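Local atomic coordinates of cellulosome anchoring protein cohesin region (Clostridium thermocellum, PDB entry 4DH2), a protein that carries a type I cohesin domain that binds a type I dockerin, and so probably attaches dockerin-bearing proteins to the cellulosome system. Residues L63-G68 and A111-R116; L51-D56 and I89-D94; L20-K25 and K37-P42; A26-T31 and P119-D124. All blocks are in the same frame, centred on the assembly; numbering follows the deposited sequence. Where two conformers were deposited one is given.

Interaction 1: residues L63-G68 and A111-R116; sequences LKVEPG and AKLTVR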
loop_
_atom_site.group_PDB
_atom_site.type_symbol
_atom_site.label_atom_id
_atom_site.label_comp_id
_atom_site.label_asym_id
_atom_site.label_seq_id
_atom_site.Cartn_x
_atom_site.Cartn_y
_atom_site.Cartn_z
ATOM N N LEU A 63 2.018 -10.073 -12.956
ATOM C CA LEU A 63 3.372 -10.239 -13.453
ATOM C C LEU A 63 4.292 -9.066 -13.110
ATOM O O LEU A 63 5.518 -9.208 -13.097
ATOM C CB LEU A 63 3.343 -10.385 -14.968
ATOM C CG LEU A 63 2.492 -11.551 -15.470
ATOM C CD1 LEU A 63 2.603 -11.703 -16.997
ATOM C CD2 LEU A 63 2.862 -12.862 -14.780
ATOM N N LYS A 64 3.699 -7.901 -12.887
ATOM C CA LYS A 64 4.474 -6.677 -12.622
ATOM C C LYS A 64 3.604 -5.649 -11.930
ATOM O O LYS A 64 2.391 -5.553 -12.187
ATOM C CB LYS A 64 4.955 -6.084 -13.950
ATOM C CG LYS A 64 6.041 -5.049 -13.870
ATOM C CD LYS A 64 6.453 -4.583 -15.260
ATOM C CE LYS A 64 7.559 -3.549 -15.185
ATOM N NZ LYS A 64 8.037 -3.131 -16.533
ATOM N N VAL A 65 4.230 -4.856 -11.061
ATOM C CA VAL A 65 3.589 -3.688 -10.505
ATOM C C VAL A 65 4.528 -2.512 -10.701
ATOM O O VAL A 65 5.709 -2.610 -10.363
ATOM C CB VAL A 65 3.350 -3.887 -9.014
ATOM C CG1 VAL A 65 2.581 -2.707 -8.455
ATOM C CG2 VAL A 65 2.625 -5.212 -8.770
ATOM N N GLU A 66 4.003 -1.405 -11.226
ATOM C CA GLU A 66 4.805 -0.214 -11.507
ATOM C C GLU A 66 4.176 1.027 -10.890
ATOM O O GLU A 66 2.960 1.158 -10.901
ATOM C CB GLU A 66 4.858 0.025 -13.011
ATOM C CG GLU A 66 5.552 -1.052 -13.818
ATOM C CD GLU A 66 5.230 -0.953 -15.296
ATOM O OE1 GLU A 66 4.034 -0.909 -15.656
ATOM O OE2 GLU A 66 6.180 -0.915 -16.101
ATOM N N PRO A 67 5.008 1.970 -10.396
ATOM C CA PRO A 67 4.423 3.221 -9.909
ATOM C C PRO A 67 3.837 4.013 -11.064
ATOM O O PRO A 67 4.305 3.922 -12.208
ATOM C CB PRO A 67 5.611 3.957 -9.294
ATOM C CG PRO A 67 6.802 3.431 -10.082
ATOM C CD PRO A 67 6.480 1.990 -10.360
ATOM N N GLY A 68 2.792 4.767 -10.757
ATOM C CA GLY A 68 2.152 5.655 -11.705
ATOM C C GLY A 68 2.850 6.999 -11.752
ATOM O O GLY A 68 3.740 7.282 -10.933
ATOM N N ALA A 111 -0.521 3.614 -9.676
ATOM C CA ALA A 111 0.180 2.373 -9.980
ATOM C C ALA A 111 -0.475 1.696 -11.165
ATOM O O ALA A 111 -1.653 1.922 -11.454
ATOM C CB ALA A 111 0.197 1.470 -8.795
ATOM N N LYS A 112 0.298 0.881 -11.874
ATOM C CA LYS A 112 -0.266 0.069 -12.934
ATOM C C LYS A 112 0.095 -1.379 -12.647
ATOM O O LYS A 112 1.270 -1.697 -12.390
ATOM C CB LYS A 112 0.328 0.477 -14.292
ATOM C CG LYS A 112 -0.095 1.843 -14.770
ATOM C CD LYS A 112 0.527 2.156 -16.138
ATOM C CE LYS A 112 -0.035 3.458 -16.722
ATOM N NZ LYS A 112 0.643 4.695 -16.197
ATOM N N LEU A 113 -0.896 -2.263 -12.727
ATOM C CA LEU A 113 -0.642 -3.676 -12.590
ATOM C C LEU A 113 -0.497 -4.228 -13.997
ATOM O O LEU A 113 -1.235 -3.818 -14.876
ATOM C CB LEU A 113 -1.849 -4.358 -12.000
ATOM C CG LEU A 113 -2.352 -3.786 -10.675
ATOM C CD1 LEU A 113 -3.524 -4.606 -10.195
ATOM C CD2 LEU A 113 -1.228 -3.771 -9.678
ATOM N N THR A 114 0.433 -5.145 -14.211
ATOM C CA THR A 114 0.452 -5.894 -15.462
ATOM C C THR A 114 0.038 -7.292 -15.093
ATOM O O THR A 114 0.717 -7.956 -14.297
ATOM C CB THR A 114 1.867 -5.912 -16.096
ATOM O OG1 THR A 114 2.308 -4.569 -16.324
ATOM C CG2 THR A 114 1.860 -6.682 -17.428
ATOM N N VAL A 115 -1.075 -7.764 -15.656
ATOM C CA VAL A 115 -1.572 -9.059 -15.300
ATOM C C VAL A 115 -1.846 -9.921 -16.515
ATOM O O VAL A 115 -2.125 -9.417 -17.606
ATOM C CB VAL A 115 -2.866 -8.961 -14.494
ATOM C CG1 VAL A 115 -2.681 -7.962 -13.351
ATOM C CG2 VAL A 115 -4.066 -8.581 -15.397
ATOM N N ARG A 116 -1.792 -11.228 -16.303
ATOM C CA ARG A 116 -2.180 -12.166 -17.354
ATOM C C ARG A 116 -3.495 -12.755 -16.979
ATOM O O ARG A 116 -3.664 -13.209 -15.861
ATOM C CB ARG A 116 -1.173 -13.302 -17.483
ATOM C CG ARG A 116 -1.640 -14.387 -18.463
ATOM C CD ARG A 116 -0.778 -15.627 -18.399
ATOM N NE ARG A 116 0.460 -15.460 -19.153
ATOM C CZ ARG A 116 1.671 -15.753 -18.696
ATOM N NH1 ARG A 116 1.838 -16.240 -17.474
ATOM N NH2 ARG A 116 2.724 -15.557 -19.469
HETATM O O HOH W 1 2.925 -2.914 -14.395
#
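Over one face of the Arg116 guanidinium lies CD1 of Leu63, which also meets Arg116 CB at 4.1 Å; the charged end of the arginine goes on to a salt bridge with Glu61. The other flat group is the carboxylate of Glu66, described here in one of its two modelled conformers. Glu66 OE2 is met from above the plane by Lys64 NZ, 2.9 Å away, while OE1 is 2.6 Å from a water that also bonds Lys112 O and Thr114 OG1. Thr114 reaches that water because OG1 stands beside its own backbone N (chi1 -58°), on the sheet face shared by Lys64, Glu66 and Lys112. Beneath them the backbones pair antiparallel: Thr114 N gives a nearly straight bond to Lys64 O (2.8 Å), and Glu66 and Lys112 exchange two more. Leu63 N and Lys64 N both donate to Thr114 O, at 2.8 and 3.3 Å, a classic beta bulge at the Leu63 end. On the opposite face Val65 CG1 and Leu113 CD2 lie side by side, 4.1 Å apart, facing the buried interior of the cohesin sandwich. The pairing thus separates a polar, water-bridged outer face from an apolar inner one, and in this conformer the nearby lysine would be expected to favour an ionised Glu66.

Interaction 2: residues L51-D56 and I89-D94; sequences LSLYYD and IVFLFD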
loop_
_atom_site.group_PDB
_atom_site.type_symbol
_atom_site.label_atom_id
_atom_site.label_comp_id
_atom_site.label_asym_id
_atom_site.label_seq_id
_atom_site.Cartn_x
_atom_site.Cartn_y
_atom_site.Cartn_z
ATOM N N LEU A 51 -1.732 0.601 1.067
ATOM C CA LEU A 51 -2.997 0.162 0.467
ATOM C C LEU A 51 -2.815 -1.290 0.009
ATOM O O LEU A 51 -1.742 -1.618 -0.518
ATOM C CB LEU A 51 -3.282 1.078 -0.740
ATOM C CG LEU A 51 -4.473 0.832 -1.649
ATOM C CD1 LEU A 51 -5.705 0.809 -0.829
ATOM C CD2 LEU A 51 -4.525 1.974 -2.623
ATOM N N SER A 52 -3.830 -2.138 0.213
ATOM C CA SER A 52 -3.836 -3.532 -0.292
ATOM C C SER A 52 -4.968 -3.730 -1.287
ATOM O O SER A 52 -6.103 -3.207 -1.082
ATOM C CB SER A 52 -4.105 -4.534 0.857
ATOM O OG SER A 52 -3.016 -4.577 1.749
ATOM N N LEU A 53 -4.681 -4.536 -2.303
ATOM C CA LEU A 53 -5.686 -5.020 -3.250
ATOM C C LEU A 53 -5.661 -6.527 -3.271
ATOM O O LEU A 53 -4.610 -7.142 -3.045
ATOM C CB LEU A 53 -5.324 -4.553 -4.664
ATOM C CG LEU A 53 -5.310 -3.077 -4.995
ATOM C CD1 LEU A 53 -4.961 -2.931 -6.472
ATOM C CD2 LEU A 53 -6.636 -2.448 -4.699
ATOM N N TYR A 54 -6.800 -7.137 -3.593
ATOM C CA TYR A 54 -6.846 -8.572 -3.766
ATOM C C TYR A 54 -7.342 -8.874 -5.163
ATOM O O TYR A 54 -8.137 -8.112 -5.715
ATOM C CB TYR A 54 -7.825 -9.187 -2.810
ATOM C CG TYR A 54 -7.404 -9.053 -1.386
ATOM C CD1 TYR A 54 -6.537 -9.968 -0.824
ATOM C CD2 TYR A 54 -7.841 -7.983 -0.623
ATOM C CE1 TYR A 54 -6.145 -9.857 0.491
ATOM C CE2 TYR A 54 -7.464 -7.869 0.697
ATOM C CZ TYR A 54 -6.609 -8.809 1.237
ATOM O OH TYR A 54 -6.217 -8.701 2.555
ATOM N N TYR A 55 -6.856 -9.983 -5.695
ATOM C CA TYR A 55 -7.291 -10.516 -6.986
ATOM C C TYR A 55 -7.573 -12.003 -6.869
ATOM O O TYR A 55 -7.154 -12.661 -5.911
ATOM C CB TYR A 55 -6.212 -10.261 -8.044
ATOM C CG TYR A 55 -4.855 -10.884 -7.737
ATOM C CD1 TYR A 55 -4.511 -12.109 -8.260
ATOM C CD2 TYR A 55 -3.916 -10.239 -6.913
ATOM C CE1 TYR A 55 -3.298 -12.691 -7.991
ATOM C CE2 TYR A 55 -2.677 -10.833 -6.629
ATOM C CZ TYR A 55 -2.384 -12.067 -7.165
ATOM O OH TYR A 55 -1.171 -12.693 -6.927
ATOM N N ASP A 56 -8.314 -12.538 -7.839
ATOM C CA ASP A 56 -8.625 -13.955 -7.854
ATOM C C ASP A 56 -7.548 -14.662 -8.654
ATOM O O ASP A 56 -7.442 -14.498 -9.875
ATOM C CB ASP A 56 -9.997 -14.187 -8.473
ATOM C CG ASP A 56 -10.358 -15.657 -8.533
ATOM O OD1 ASP A 56 -9.554 -16.479 -8.032
ATOM O OD2 ASP A 56 -11.421 -15.992 -9.103
ATOM N N ILE A 89 -1.858 -7.637 -3.293
ATOM C CA ILE A 89 -0.819 -6.718 -3.700
ATOM C C ILE A 89 -0.825 -5.559 -2.720
ATOM O O ILE A 89 -1.853 -4.879 -2.527
ATOM C CB ILE A 89 -1.065 -6.146 -5.080
ATOM C CG1 ILE A 89 -1.383 -7.249 -6.092
ATOM C CG2 ILE A 89 0.142 -5.319 -5.501
ATOM C CD1 ILE A 89 -1.765 -6.692 -7.420
ATOM N N VAL A 90 0.312 -5.344 -2.080
ATOM C CA VAL A 90 0.432 -4.309 -1.056
ATOM C C VAL A 90 1.339 -3.199 -1.584
ATOM O O VAL A 90 2.392 -3.462 -2.175
ATOM C CB VAL A 90 1.004 -4.872 0.255
ATOM C CG1 VAL A 90 0.866 -3.861 1.372
ATOM C CG2 VAL A 90 0.267 -6.149 0.630
ATOM N N PHE A 91 0.903 -1.961 -1.395
ATOM C CA PHE A 91 1.665 -0.796 -1.813
ATOM C C PHE A 91 2.061 0.008 -0.583
ATOM O O PHE A 91 1.294 0.119 0.369
ATOM C CB PHE A 91 0.812 0.122 -2.682
ATOM C CG PHE A 91 0.308 -0.516 -3.928
ATOM C CD1 PHE A 91 1.044 -0.425 -5.095
ATOM C CD2 PHE A 91 -0.889 -1.187 -3.944
ATOM C CE1 PHE A 91 0.582 -1.016 -6.267
ATOM C CE2 PHE A 91 -1.354 -1.770 -5.119
ATOM C CZ PHE A 91 -0.602 -1.664 -6.273
ATOM N N LEU A 92 3.265 0.570 -0.619
ATOM C CA LEU A 92 3.698 1.516 0.388
ATOM C C LEU A 92 4.388 2.694 -0.288
ATOM O O LEU A 92 5.371 2.532 -1.049
ATOM C CB LEU A 92 4.641 0.837 1.359
ATOM C CG LEU A 92 5.134 1.772 2.471
ATOM C CD1 LEU A 92 3.997 2.150 3.434
ATOM C CD2 LEU A 92 6.260 1.078 3.208
ATOM N N PHE A 93 3.894 3.888 0.017
ATOM C CA PHE A 93 4.502 5.118 -0.457
ATOM C C PHE A 93 4.839 6.003 0.711
ATOM O O PHE A 93 4.055 6.109 1.650
ATOM C CB PHE A 93 3.525 5.869 -1.358
ATOM C CG PHE A 93 3.967 7.260 -1.663
ATOM C CD1 PHE A 93 4.837 7.509 -2.707
ATOM C CD2 PHE A 93 3.558 8.311 -0.872
ATOM C CE1 PHE A 93 5.293 8.802 -2.963
ATOM C CE2 PHE A 93 4.010 9.610 -1.106
ATOM C CZ PHE A 93 4.891 9.856 -2.166
ATOM N N ASP A 94 6.011 6.641 0.662
ATOM C CA ASP A 94 6.366 7.649 1.625
ATOM C C ASP A 94 7.325 8.623 0.937
ATOM O O ASP A 94 8.264 8.200 0.274
ATOM C CB ASP A 94 7.075 7.027 2.823
ATOM C CG ASP A 94 7.610 8.050 3.791
ATOM O OD1 ASP A 94 6.805 8.864 4.291
ATOM O OD2 ASP A 94 8.857 8.063 4.065
#
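Phe91 lies against the carbonyl of Leu51 and the side chain of Leu53, and its side chain is the one to follow. Phe91 CB starts 3.8 Å from Leu51 O. With CG beside the backbone N (chi1 -60°), the ring runs back along the neighbouring strand, and Phe91 CD2 comes to 3.6 Å from the same Leu51 O, which lies at the ring edge, near its plane. One atom further out, Phe91 CE2 meets Leu53 CD1 at 4.0 Å, again at the edge. CE1 packs on Val65 and Ala111, and CZ on Leu113.

The backbone beneath is regular antiparallel sheet. Leu51 and Phe91 form one hydrogen-bonded pair, the bond from Phe91 N to Leu51 O being 2.8 Å, and Leu53 with Ile89 forms the next. Between them Ser52 and Val90 make a non-hydrogen-bonded pair on the other face, with Ser52 OG 3.8 Å from Val90 CG2; the hydroxyl itself bonds Glu138 and Glu88. Past Leu53, Tyr55 crosses Ile89 at about a right angle, Tyr55 CE2 touching Ile89 CG1 at 3.8 Å.

Strand 48-54 lies between 129-142 and 88-94 in the sheet. Leu51 and Leu53, with Ile89 and Phe91, point into the sandwich core, where Ile89 and Phe91 meet strands 60-67 and 108-117 and Leu53 touches Phe136 of strand 129-142. Ser52 and Val90 pack on His66 and Leu64 of the dockerin chain, making this the dockerin-binding face.

Interaction 3: residues L20-K25 and K37-P42; sequences LVEGVK and KFENVP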
loop_
_atom_site.group_PDB
_atom_site.type_symbol
_atom_site.label_atom_id
_atom_site.label_comp_id
_atom_site.label_asym_id
_atom_site.label_seq_id
_atom_site.Cartn_x
_atom_site.Cartn_y
_atom_site.Cartn_z
ATOM N N LEU A 20 -9.577 4.443 -7.141
ATOM C CA LEU A 20 -10.361 3.687 -8.133
ATOM C C LEU A 20 -9.537 2.630 -8.839
ATOM O O LEU A 20 -8.380 2.864 -9.176
ATOM C CB LEU A 20 -10.901 4.646 -9.191
ATOM C CG LEU A 20 -11.702 5.860 -8.722
ATOM C CD1 LEU A 20 -10.793 7.039 -8.477
ATOM C CD2 LEU A 20 -12.760 6.230 -9.749
ATOM N N VAL A 21 -10.129 1.456 -9.027
ATOM C CA VAL A 21 -9.554 0.479 -9.940
ATOM C C VAL A 21 -10.207 0.745 -11.288
ATOM O O VAL A 21 -11.423 0.666 -11.405
ATOM C CB VAL A 21 -9.858 -0.941 -9.492
ATOM C CG1 VAL A 21 -9.316 -1.952 -10.530
ATOM C CG2 VAL A 21 -9.271 -1.211 -8.130
ATOM N N GLU A 22 -9.416 1.085 -12.297
ATOM C CA GLU A 22 -9.971 1.395 -13.603
ATOM C C GLU A 22 -10.244 0.102 -14.386
ATOM O O GLU A 22 -9.331 -0.639 -14.702
ATOM C CB GLU A 22 -9.036 2.303 -14.381
ATOM C CG GLU A 22 -8.825 3.668 -13.710
ATOM C CD GLU A 22 -10.131 4.435 -13.479
ATOM O OE1 GLU A 22 -11.107 4.236 -14.243
ATOM O OE2 GLU A 22 -10.186 5.237 -12.521
ATOM N N GLY A 23 -11.504 -0.121 -14.727
ATOM C CA GLY A 23 -11.913 -1.352 -15.375
ATOM C C GLY A 23 -11.235 -1.620 -16.706
ATOM O O GLY A 23 -10.886 -0.701 -17.439
ATOM N N VAL A 24 -11.056 -2.902 -17.026
ATOM C CA VAL A 24 -10.496 -3.291 -18.307
ATOM C C VAL A 24 -11.367 -4.391 -18.897
ATOM O O VAL A 24 -11.967 -5.166 -18.170
ATOM C CB VAL A 24 -9.035 -3.771 -18.165
ATOM C CG1 VAL A 24 -8.942 -4.891 -17.181
ATOM C CG2 VAL A 24 -8.487 -4.209 -19.500
ATOM N N LYS A 25 -11.472 -4.411 -20.218
ATOM C CA LYS A 25 -12.139 -5.485 -20.944
ATOM C C LYS A 25 -11.058 -6.194 -21.737
ATOM O O LYS A 25 -10.295 -5.552 -22.473
ATOM C CB LYS A 25 -13.206 -4.945 -21.906
ATOM C CG LYS A 25 -14.251 -4.020 -21.282
ATOM C CD LYS A 25 -15.347 -3.648 -22.292
ATOM C CE LYS A 25 -16.232 -2.503 -21.792
ATOM N NZ LYS A 25 -15.896 -1.195 -22.441
ATOM N N LYS A 37 -6.005 4.561 -9.774
ATOM C CA LYS A 37 -6.005 6.011 -9.787
ATOM C C LYS A 37 -6.392 6.577 -8.444
ATOM O O LYS A 37 -7.101 5.937 -7.688
ATOM C CB LYS A 37 -7.025 6.550 -10.798
ATOM C CG LYS A 37 -6.570 6.519 -12.244
ATOM C CD LYS A 37 -7.584 7.234 -13.133
ATOM C CE LYS A 37 -7.578 8.737 -12.884
ATOM N NZ LYS A 37 -8.903 9.393 -13.128
ATOM N N PHE A 38 -5.882 7.770 -8.173
ATOM C CA PHE A 38 -6.359 8.623 -7.112
ATOM C C PHE A 38 -7.058 9.790 -7.775
ATOM O O PHE A 38 -6.542 10.367 -8.750
ATOM C CB PHE A 38 -5.209 9.243 -6.306
ATOM C CG PHE A 38 -4.418 8.284 -5.473
ATOM C CD1 PHE A 38 -4.908 7.016 -5.147
ATOM C CD2 PHE A 38 -3.185 8.688 -4.958
ATOM C CE1 PHE A 38 -4.158 6.160 -4.379
ATOM C CE2 PHE A 38 -2.438 7.830 -4.167
ATOM C CZ PHE A 38 -2.931 6.566 -3.883
ATOM N N GLU A 39 -8.224 10.149 -7.248
ATOM C CA GLU A 39 -8.934 11.343 -7.678
ATOM C C GLU A 39 -9.272 12.190 -6.463
ATOM O O GLU A 39 -9.435 11.659 -5.360
ATOM C CB GLU A 39 -10.218 10.965 -8.429
ATOM C CG GLU A 39 -9.991 10.318 -9.797
ATOM C CD GLU A 39 -11.290 9.924 -10.499
ATOM O OE1 GLU A 39 -12.382 10.070 -9.904
ATOM O OE2 GLU A 39 -11.212 9.454 -11.652
ATOM N N ASN A 40 -9.377 13.497 -6.671
ATOM C CA ASN A 40 -9.653 14.435 -5.587
ATOM C C ASN A 40 -8.581 14.380 -4.497
ATOM O O ASN A 40 -8.882 14.428 -3.307
ATOM C CB ASN A 40 -11.030 14.151 -5.017
ATOM C CG ASN A 40 -12.101 14.270 -6.078
ATOM O OD1 ASN A 40 -12.156 15.283 -6.777
ATOM N ND2 ASN A 40 -12.892 13.225 -6.258
ATOM N N VAL A 41 -7.333 14.266 -4.920
ATOM C CA VAL A 41 -6.215 14.310 -3.991
ATOM C C VAL A 41 -6.170 15.681 -3.305
ATOM O O VAL A 41 -6.215 16.706 -3.980
ATOM C CB VAL A 41 -4.888 14.038 -4.720
ATOM C CG1 VAL A 41 -3.698 14.206 -3.768
ATOM C CG2 VAL A 41 -4.910 12.634 -5.357
ATOM N N PRO A 42 -6.057 15.700 -1.967
ATOM C CA PRO A 42 -5.906 17.009 -1.312
ATOM C C PRO A 42 -4.709 17.761 -1.857
ATOM O O PRO A 42 -3.599 17.223 -1.943
ATOM C CB PRO A 42 -5.704 16.662 0.165
ATOM C CG PRO A 42 -6.408 15.275 0.326
ATOM C CD PRO A 42 -6.116 14.584 -1.005
HETATM O O HOH W 2 -12.042 7.383 -13.099
#
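Leu20 and Lys37 hold each other by two backbone hydrogen bonds, Leu20 N to Lys37 O at 2.9 Å and Lys37 N to Leu20 O at 3.0 Å. Both are close to straight, and they make the pair an antiparallel hydrogen-bonded one in the hairpin of strands 15-27 and 31-39. Above it, on the face carrying both side chains, Lys37 NZ reaches along its own strand to Glu39 OE2, 2.7 Å away, in a salt bridge that uses the anti lone pair of that oxygen. The bend in the lysine chain at chi3 (70°) turns the ammonium back toward the glutamate. The same OE2 takes a hydrogen bond from a water, which gives another to Glu22 OE2 at 2.9 Å and so links the two glutamates across the strands. Glu39 was modelled in two conformers, so these bonds describe one of its states.

Outward from the charges, aliphatic carbons pack against the carboxylates. Glu22, bent at chi2, leans obliquely over the lysine chain, with Glu22 OE2 just 3.3 Å from Lys37 CD. Leu20 crosses Glu39 at about a right angle and brings both methyls up to its carboxylate, Leu20 CD1 lying 3.6 Å from Glu39 CD; Leu20 also touches Lys154 of strand 149-161.

Glu22 OE2 is 4.4 Å from Lys37 NZ, beyond a salt bridge, and equally far from Glu39 OE2. One lysine therefore probably offsets both carboxylates, with the bridging water easing the approach of two like charges at a partly exposed surface.

Interaction 4: residues A26-T31 and P119-D124; sequences AKAGDT and PDIFKD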
loop_
_atom_site.group_PDB
_atom_site.type_symbol
_atom_site.label_atom_id
_atom_site.label_comp_id
_atom_site.label_asym_id
_atom_site.label_seq_id
_atom_site.Cartn_x
_atom_site.Cartn_y
_atom_site.Cartn_z
ATOM N N ALA A 26 -10.962 -7.502 -21.556
ATOM C CA ALA A 26 -9.903 -8.278 -22.196
ATOM C C ALA A 26 -10.412 -9.655 -22.552
ATOM O O ALA A 26 -11.564 -10.010 -22.275
ATOM C CB ALA A 26 -8.703 -8.400 -21.273
ATOM N N LYS A 27 -9.538 -10.439 -23.170
ATOM C CA LYS A 27 -9.888 -11.781 -23.565
ATOM C C LYS A 27 -9.075 -12.735 -22.731
ATOM O O LYS A 27 -7.967 -12.410 -22.309
ATOM C CB LYS A 27 -9.596 -11.981 -25.056
ATOM C CG LYS A 27 -10.364 -11.027 -25.955
ATOM C CD LYS A 27 -9.940 -11.166 -27.412
ATOM C CE LYS A 27 -10.687 -10.188 -28.316
ATOM N NZ LYS A 27 -10.094 -10.097 -29.683
ATOM N N ALA A 28 -9.602 -13.928 -22.514
ATOM C CA ALA A 28 -8.856 -14.949 -21.799
ATOM C C ALA A 28 -7.539 -15.160 -22.508
ATOM O O ALA A 28 -7.506 -15.257 -23.735
ATOM C CB ALA A 28 -9.609 -16.222 -21.782
ATOM N N GLY A 29 -6.473 -15.245 -21.719
ATOM C CA GLY A 29 -5.124 -15.389 -22.213
ATOM C C GLY A 29 -4.361 -14.085 -22.397
ATOM O O GLY A 29 -3.153 -14.127 -22.575
ATOM N N ASP A 30 -5.047 -12.940 -22.381
ATOM C CA ASP A 30 -4.395 -11.660 -22.617
ATOM C C ASP A 30 -3.471 -11.297 -21.473
ATOM O O ASP A 30 -3.702 -11.671 -20.320
ATOM C CB ASP A 30 -5.396 -10.508 -22.717
ATOM C CG ASP A 30 -6.127 -10.459 -24.027
ATOM O OD1 ASP A 30 -5.768 -11.216 -24.957
ATOM O OD2 ASP A 30 -7.058 -9.630 -24.119
ATOM N N THR A 31 -2.439 -10.542 -21.797
ATOM C CA THR A 31 -1.712 -9.782 -20.786
ATOM C C THR A 31 -2.087 -8.337 -20.967
ATOM O O THR A 31 -1.972 -7.786 -22.064
ATOM C CB THR A 31 -0.188 -9.939 -20.927
ATOM O OG1 THR A 31 0.158 -11.317 -20.806
ATOM C CG2 THR A 31 0.548 -9.123 -19.872
ATOM N N PRO A 119 -5.742 -18.378 -19.540
ATOM C CA PRO A 119 -6.446 -18.767 -20.764
ATOM C C PRO A 119 -7.494 -19.841 -20.518
ATOM O O PRO A 119 -8.350 -20.023 -21.370
ATOM C CB PRO A 119 -5.323 -19.306 -21.669
ATOM C CG PRO A 119 -4.221 -19.715 -20.735
ATOM C CD PRO A 119 -4.318 -18.759 -19.557
ATOM N N ASP A 120 -7.441 -20.503 -19.360
ATOM C CA ASP A 120 -8.308 -21.645 -19.075
ATOM C C ASP A 120 -9.451 -21.294 -18.141
ATOM O O ASP A 120 -10.009 -22.174 -17.480
ATOM C CB ASP A 120 -7.495 -22.772 -18.434
ATOM C CG ASP A 120 -7.020 -22.423 -17.031
ATOM O OD1 ASP A 120 -6.773 -21.225 -16.753
ATOM O OD2 ASP A 120 -6.895 -23.348 -16.204
ATOM N N ILE A 121 -9.813 -20.019 -18.092
ATOM C CA ILE A 121 -10.821 -19.570 -17.142
ATOM C C ILE A 121 -12.226 -20.080 -17.513
ATOM O O ILE A 121 -13.087 -20.219 -16.653
ATOM C CB ILE A 121 -10.810 -18.021 -16.994
ATOM C CG1 ILE A 121 -11.586 -17.594 -15.755
ATOM C CG2 ILE A 121 -11.402 -17.355 -18.210
ATOM C CD1 ILE A 121 -11.049 -18.188 -14.467
ATOM N N PHE A 122 -12.460 -20.389 -18.783
ATOM C CA PHE A 122 -13.785 -20.844 -19.197
ATOM C C PHE A 122 -13.913 -22.362 -19.216
ATOM O O PHE A 122 -14.928 -22.895 -19.659
ATOM C CB PHE A 122 -14.166 -20.251 -20.550
ATOM C CG PHE A 122 -14.421 -18.770 -20.496
ATOM C CD1 PHE A 122 -15.690 -18.278 -20.235
ATOM C CD2 PHE A 122 -13.381 -17.867 -20.659
ATOM C CE1 PHE A 122 -15.933 -16.908 -20.176
ATOM C CE2 PHE A 122 -13.611 -16.501 -20.589
ATOM C CZ PHE A 122 -14.891 -16.019 -20.357
ATOM N N LYS A 123 -12.892 -23.050 -18.718
ATOM C CA LYS A 123 -12.922 -24.505 -18.637
ATOM C C LYS A 123 -14.134 -24.935 -17.836
ATOM O O LYS A 123 -14.390 -24.409 -16.754
ATOM C CB LYS A 123 -11.669 -25.027 -17.935
ATOM C CG LYS A 123 -11.677 -24.764 -16.435
ATOM C CD LYS A 123 -10.354 -25.109 -15.775
ATOM C CE LYS A 123 -10.241 -24.459 -14.396
ATOM N NZ LYS A 123 -8.980 -24.829 -13.692
ATOM N N ASP A 124 -14.877 -25.898 -18.358
ATOM C CA ASP A 124 -15.986 -26.453 -17.607
ATOM C C ASP A 124 -17.093 -25.415 -17.447
ATOM O O ASP A 124 -17.954 -25.547 -16.579
ATOM C CB ASP A 124 -15.489 -26.917 -16.231
ATOM C CG ASP A 124 -16.230 -28.129 -15.721
ATOM O OD1 ASP A 124 -16.131 -29.193 -16.367
ATOM O OD2 ASP A 124 -16.900 -28.024 -14.670
#
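CB of Ala28 points toward the 119-124 loop and lies 4.0 Å from Pro119 O and 4.2 Å from Ile121 CG2, beside the Phe122 ring. Phe122 carries CG beside its backbone N (chi1 -69°), which turns the ring so that Ala28 CB lies at the ring edge, near its plane, 4.2 Å from Phe122 CE2. Ile121 puts CG1 opposite its backbone N (chi1 -165°), leaving CG2 as the branch that faces Ala28, while the longer arm leads away; Ile121 also touches Ala59 and Lys130. Beside the methyl, the Pro119 ring brings Pro119 CB to 4.0 Å from Gly29 CA.

These residues belong to two connections at one end of the cohesin sandwich: the type II turn Lys27-Asp30, which joins strands 15-27 and 31-39, and the loop running from strand 108-117 to strand 129-142, with a type I turn at Asp120-Lys123. Gly29 holds the third position of its turn with a positive phi of 93°, a backbone shape that glycine adopts readily. Asp30 folds its carboxylate back over the turn, and Asp30 OD2 accepts a bond from Lys27 N at 2.8 Å, the donor approaching from above the carboxylate plane.

In the fold
From the N terminus, interaction 3 closes first: it pairs 20-25 with 37-42, the two arms of the first hairpin. The turn of that hairpin, 26-31, waits until 119-124 to meet its partner in interaction 4, so interactions 3 and 4 cross along the chain. Interaction 4 spans the long excursion that contains both remaining contacts. Within it, 51-56 pairs with 89-94 and 63-68 with 111-116; interactions 1 and 2 therefore cross each other, and they pack on each other across the core, joining the dockerin-binding layer to the layer opposite. Thr31 touches Thr114 where interactions 4 and 1 meet.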